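PDB 1QR4: protein (tenascin) from Gallus gallus, which is an extracellular-matrix adhesion protein, represented here by two fibronectin type-III domains from a segment thought to include the heparin- and contactin-binding regions. Local coordinates for residues Ala32-Thr40 with Glu50-Phe60. Residues are numbered along the deposited sequence; the frame is centred on the assembly and turned at random.
Sequences AKFDRYRLT and EMEIPVDSTSF
The carboxylate of Glu50 is stacked nearly parallel on one face of the Arg38 guanidinium, OE1 of Glu50 over the group's centre, with CG2 of Thr40 at the guanidinium edge. Both belong to the hairpin of strands 36-42 and 48-53, at the margin of the four-stranded sheet of a fibronectin type-III domain. Beyond its paired strands Val55 CG1, from the turn Pro54-Ser57, makes a CH-pi contact over one face of the Phe34 ring, 3.9 Å from its centroid. Phe34 CZ lies over a face of the Tyr37 ring, whose edge meets the carbonyl oxygens of Ile53 and Pro54. Antiparallel pairing is evident in Tyr37 N to Ile53 O and Ile53 N to Tyr37 O, both 2.9 Å.

Arg38 leaves with CG opposite its own backbone N, and a bend at chi3 (140°) turns the guanidinium toward Glu50. Because no Arg38 N-H points at Glu50 OE1, 3.0 Å from NH1 of Arg38, this salt bridge is electrostatic. Arg38 belongs to the putative heparin-binding site, with Lys83 of that site close by; a leucine in place of Arg38 would probably leave the Glu50 carboxylate without its stacked cation and reduce the site's positive charge. Arg36 NE to Glu52 OE2, 2.9 Å, is also a salt bridge, but one with a weak hydrogen bond (N-H...O angle 128°), guanidinium and carboxylate planes 61° apart.

On the Tyr37 face, opposite Arg38 and Glu52, Leu39 CB meets Ile53 CD1 at 3.7 Å, and Leu39 touches Leu25 of the other sheet. One water accepts from Tyr37 OH at 3.0 Å and donates to the carbonyl oxygens of Val55 and Ser57.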
loop_
_atom_site.group_PDB
_atom_site.type_symbol
_atom_site.label_atom_id
_atom_site.label_comp_id
_atom_site.label_asym_id
_atom_site.label_seq_id
_atom_site.Cartn_x
_atom_site.Cartn_y
_atom_site.Cartn_z
ATOM N N ALA A 32 9.531 21.417 -25.804
ATOM C CA ALA A 32 10.801 21.332 -26.513
ATOM C C ALA A 32 11.110 19.952 -27.061
ATOM O O ALA A 32 10.630 18.939 -26.561
ATOM C CB ALA A 32 11.939 21.799 -25.613
ATOM N N LYS A 33 11.920 19.922 -28.105
ATOM C CA LYS A 33 12.318 18.667 -28.707
ATOM C C LYS A 33 13.254 17.983 -27.716
ATOM O O LYS A 33 14.092 18.652 -27.110
ATOM C CB LYS A 33 13.018 18.945 -30.046
ATOM C CG LYS A 33 14.191 19.937 -30.001
ATOM C CD LYS A 33 15.524 19.221 -29.805
ATOM C CE LYS A 33 16.697 20.184 -29.716
ATOM N NZ LYS A 33 17.964 19.452 -29.421
ATOM N N PHE A 34 13.049 16.693 -27.455
ATOM C CA PHE A 34 13.945 16.000 -26.532
ATOM C C PHE A 34 14.189 14.534 -26.813
ATOM O O PHE A 34 13.559 13.948 -27.685
ATOM C CB PHE A 34 13.576 16.241 -25.061
ATOM C CG PHE A 34 12.430 15.420 -24.563
ATOM C CD1 PHE A 34 11.121 15.835 -24.766
ATOM C CD2 PHE A 34 12.662 14.253 -23.841
ATOM C CE1 PHE A 34 10.060 15.098 -24.254
ATOM C CE2 PHE A 34 11.607 13.513 -23.326
ATOM C CZ PHE A 34 10.305 13.939 -23.534
ATOM N N ASP A 35 15.134 13.963 -26.075
ATOM C CA ASP A 35 15.557 12.573 -26.234
ATOM C C ASP A 35 14.741 11.515 -25.509
ATOM O O ASP A 35 14.250 10.556 -26.108
ATOM C CB ASP A 35 17.008 12.440 -25.767
ATOM C CG ASP A 35 17.973 12.194 -26.900
ATOM O OD1 ASP A 35 17.621 12.461 -28.078
ATOM O OD2 ASP A 35 19.095 11.734 -26.592
ATOM N N ARG A 36 14.722 11.646 -24.190
ATOM C CA ARG A 36 14.019 10.731 -23.322
ATOM C C ARG A 36 13.859 11.390 -21.967
ATOM O O ARG A 36 14.175 12.560 -21.800
ATOM C CB ARG A 36 14.801 9.427 -23.200
ATOM C CG ARG A 36 16.263 9.607 -22.867
ATOM C CD ARG A 36 17.002 8.292 -23.059
ATOM N NE ARG A 36 18.454 8.458 -23.075
ATOM C CZ ARG A 36 19.215 8.358 -24.165
ATOM N NH1 ARG A 36 18.668 8.089 -25.349
ATOM N NH2 ARG A 36 20.528 8.545 -24.072
ATOM N N TYR A 37 13.289 10.654 -21.025
ATOM C CA TYR A 37 13.079 11.152 -19.679
ATOM C C TYR A 37 13.929 10.326 -18.735
ATOM O O TYR A 37 14.264 9.190 -19.034
ATOM C CB TYR A 37 11.627 10.950 -19.255
ATOM C CG TYR A 37 10.583 11.761 -19.983
ATOM C CD1 TYR A 37 10.228 13.030 -19.538
ATOM C CD2 TYR A 37 9.850 11.206 -21.027
ATOM C CE1 TYR A 37 9.157 13.721 -20.113
ATOM C CE2 TYR A 37 8.780 11.889 -21.599
ATOM C CZ TYR A 37 8.439 13.143 -21.135
ATOM O OH TYR A 37 7.365 13.810 -21.684
ATOM N N ARG A 38 14.285 10.903 -17.599
ATOM C CA ARG A 38 15.043 10.183 -16.601
ATOM C C ARG A 38 14.270 10.395 -15.319
ATOM O O ARG A 38 13.949 11.520 -14.954
ATOM C CB ARG A 38 16.454 10.727 -16.469
ATOM C CG ARG A 38 17.270 10.008 -15.422
ATOM C CD ARG A 38 18.562 10.732 -15.178
ATOM N NE ARG A 38 18.902 10.742 -13.761
ATOM C CZ ARG A 38 20.143 10.781 -13.284
ATOM N NH1 ARG A 38 21.184 10.810 -14.112
ATOM N NH2 ARG A 38 20.342 10.768 -11.970
ATOM N N LEU A 39 13.896 9.297 -14.682
ATOM C CA LEU A 39 13.131 9.347 -13.448
ATOM C C LEU A 39 14.018 8.856 -12.344
ATOM O O LEU A 39 14.600 7.782 -12.456
ATOM C CB LEU A 39 11.919 8.425 -13.555
ATOM C CG LEU A 39 11.054 8.192 -12.327
ATOM C CD1 LEU A 39 10.329 9.449 -12.002
ATOM C CD2 LEU A 39 10.057 7.083 -12.594
ATOM N N THR A 40 14.200 9.681 -11.324
ATOM C CA THR A 40 14.996 9.284 -10.170
ATOM C C THR A 40 14.070 9.409 -8.978
ATOM O O THR A 40 13.135 10.207 -8.986
ATOM C CB THR A 40 16.245 10.174 -9.956
ATOM O OG1 THR A 40 15.850 11.546 -9.893
ATOM C CG2 THR A 40 17.249 10.001 -11.089
ATOM N N GLU A 50 17.348 5.065 -10.729
ATOM C CA GLU A 50 17.131 5.708 -12.015
ATOM C C GLU A 50 16.452 4.786 -13.008
ATOM O O GLU A 50 16.494 3.556 -12.894
ATOM C CB GLU A 50 18.441 6.168 -12.627
ATOM C CG GLU A 50 19.105 7.310 -11.914
ATOM C CD GLU A 50 20.486 7.589 -12.472
ATOM O OE1 GLU A 50 20.589 7.861 -13.693
ATOM O OE2 GLU A 50 21.469 7.520 -11.694
ATOM N N MET A 51 15.836 5.419 -13.996
ATOM C CA MET A 51 15.132 4.746 -15.068
ATOM C C MET A 51 14.955 5.762 -16.180
ATOM O O MET A 51 14.879 6.961 -15.934
ATOM C CB MET A 51 13.758 4.237 -14.605
ATOM C CG MET A 51 13.803 2.921 -13.840
ATOM S SD MET A 51 12.189 2.145 -13.640
ATOM C CE MET A 51 12.012 1.334 -15.205
ATOM N N GLU A 52 14.994 5.278 -17.410
ATOM C CA GLU A 52 14.795 6.127 -18.567
ATOM C C GLU A 52 13.419 5.785 -19.122
ATOM O O GLU A 52 13.058 4.622 -19.250
ATOM C CB GLU A 52 15.889 5.899 -19.607
ATOM C CG GLU A 52 17.290 6.221 -19.104
ATOM C CD GLU A 52 18.300 6.370 -20.230
ATOM O OE1 GLU A 52 18.527 5.391 -20.979
ATOM O OE2 GLU A 52 18.868 7.476 -20.367
ATOM N N ILE A 53 12.642 6.812 -19.422
ATOM C CA ILE A 53 11.297 6.632 -19.925
ATOM C C ILE A 53 11.195 7.172 -21.353
ATOM O O ILE A 53 11.724 8.238 -21.661
ATOM C CB ILE A 53 10.309 7.304 -18.948
ATOM C CG1 ILE A 53 10.539 6.715 -17.543
ATOM C CG2 ILE A 53 8.857 7.108 -19.401
ATOM C CD1 ILE A 53 9.771 7.372 -16.437
ATOM N N PRO A 54 10.556 6.402 -22.255
ATOM C CA PRO A 54 10.351 6.726 -23.671
ATOM C C PRO A 54 9.687 8.077 -23.857
ATOM O O PRO A 54 8.786 8.424 -23.105
ATOM C CB PRO A 54 9.395 5.630 -24.128
ATOM C CG PRO A 54 9.705 4.499 -23.232
ATOM C CD PRO A 54 9.846 5.160 -21.905
ATOM N N VAL A 55 10.083 8.801 -24.897
ATOM C CA VAL A 55 9.507 10.110 -25.177
ATOM C C VAL A 55 7.994 10.093 -25.360
ATOM O O VAL A 55 7.328 11.112 -25.185
ATOM C CB VAL A 55 10.121 10.731 -26.430
ATOM C CG1 VAL A 55 11.448 11.323 -26.097
ATOM C CG2 VAL A 55 10.293 9.685 -27.495
ATOM N N ASP A 56 7.447 8.932 -25.686
ATOM C CA ASP A 56 6.015 8.798 -25.918
ATOM C C ASP A 56 5.149 8.535 -24.686
ATOM O O ASP A 56 3.942 8.316 -24.810
ATOM C CB ASP A 56 5.773 7.718 -26.976
ATOM C CG ASP A 56 6.580 6.442 -26.712
ATOM O OD1 ASP A 56 7.764 6.410 -27.133
ATOM O OD2 ASP A 56 6.045 5.485 -26.084
ATOM N N SER A 57 5.742 8.571 -23.497
ATOM C CA SER A 57 4.972 8.327 -22.281
ATOM C C SER A 57 4.647 9.590 -21.480
ATOM O O SER A 57 5.441 10.535 -21.427
ATOM C CB SER A 57 5.701 7.340 -21.355
ATOM O OG SER A 57 6.250 6.254 -22.079
ATOM N N THR A 58 3.462 9.601 -20.876
ATOM C CA THR A 58 3.050 10.695 -20.014
ATOM C C THR A 58 2.512 10.050 -18.741
ATOM O O THR A 58 1.975 10.714 -17.852
ATOM C CB THR A 58 1.988 11.578 -20.663
ATOM O OG1 THR A 58 0.855 10.789 -21.026
ATOM C CG2 THR A 58 2.557 12.262 -21.888
ATOM N N SER A 59 2.729 8.740 -18.657
ATOM C CA SER A 59 2.282 7.913 -17.546
ATOM C C SER A 59 3.258 6.751 -17.405
ATOM O O SER A 59 3.830 6.286 -18.396
ATOM C CB SER A 59 0.887 7.372 -17.842
ATOM O OG SER A 59 0.319 6.811 -16.680
ATOM N N PHE A 60 3.450 6.289 -16.177
ATOM C CA PHE A 60 4.372 5.192 -15.904
ATOM C C PHE A 60 4.115 4.715 -14.494
ATOM O O PHE A 60 3.998 5.536 -13.584
ATOM C CB PHE A 60 5.814 5.691 -16.030
ATOM C CG PHE A 60 6.847 4.785 -15.406
ATOM C CD1 PHE A 60 7.100 4.827 -14.038
ATOM C CD2 PHE A 60 7.580 3.904 -16.193
ATOM C CE1 PHE A 60 8.064 4.006 -13.463
ATOM C CE2 PHE A 60 8.546 3.075 -15.629
ATOM C CZ PHE A 60 8.788 3.126 -14.262
HETATM O O HOH W 1 5.503 12.353 -23.549
#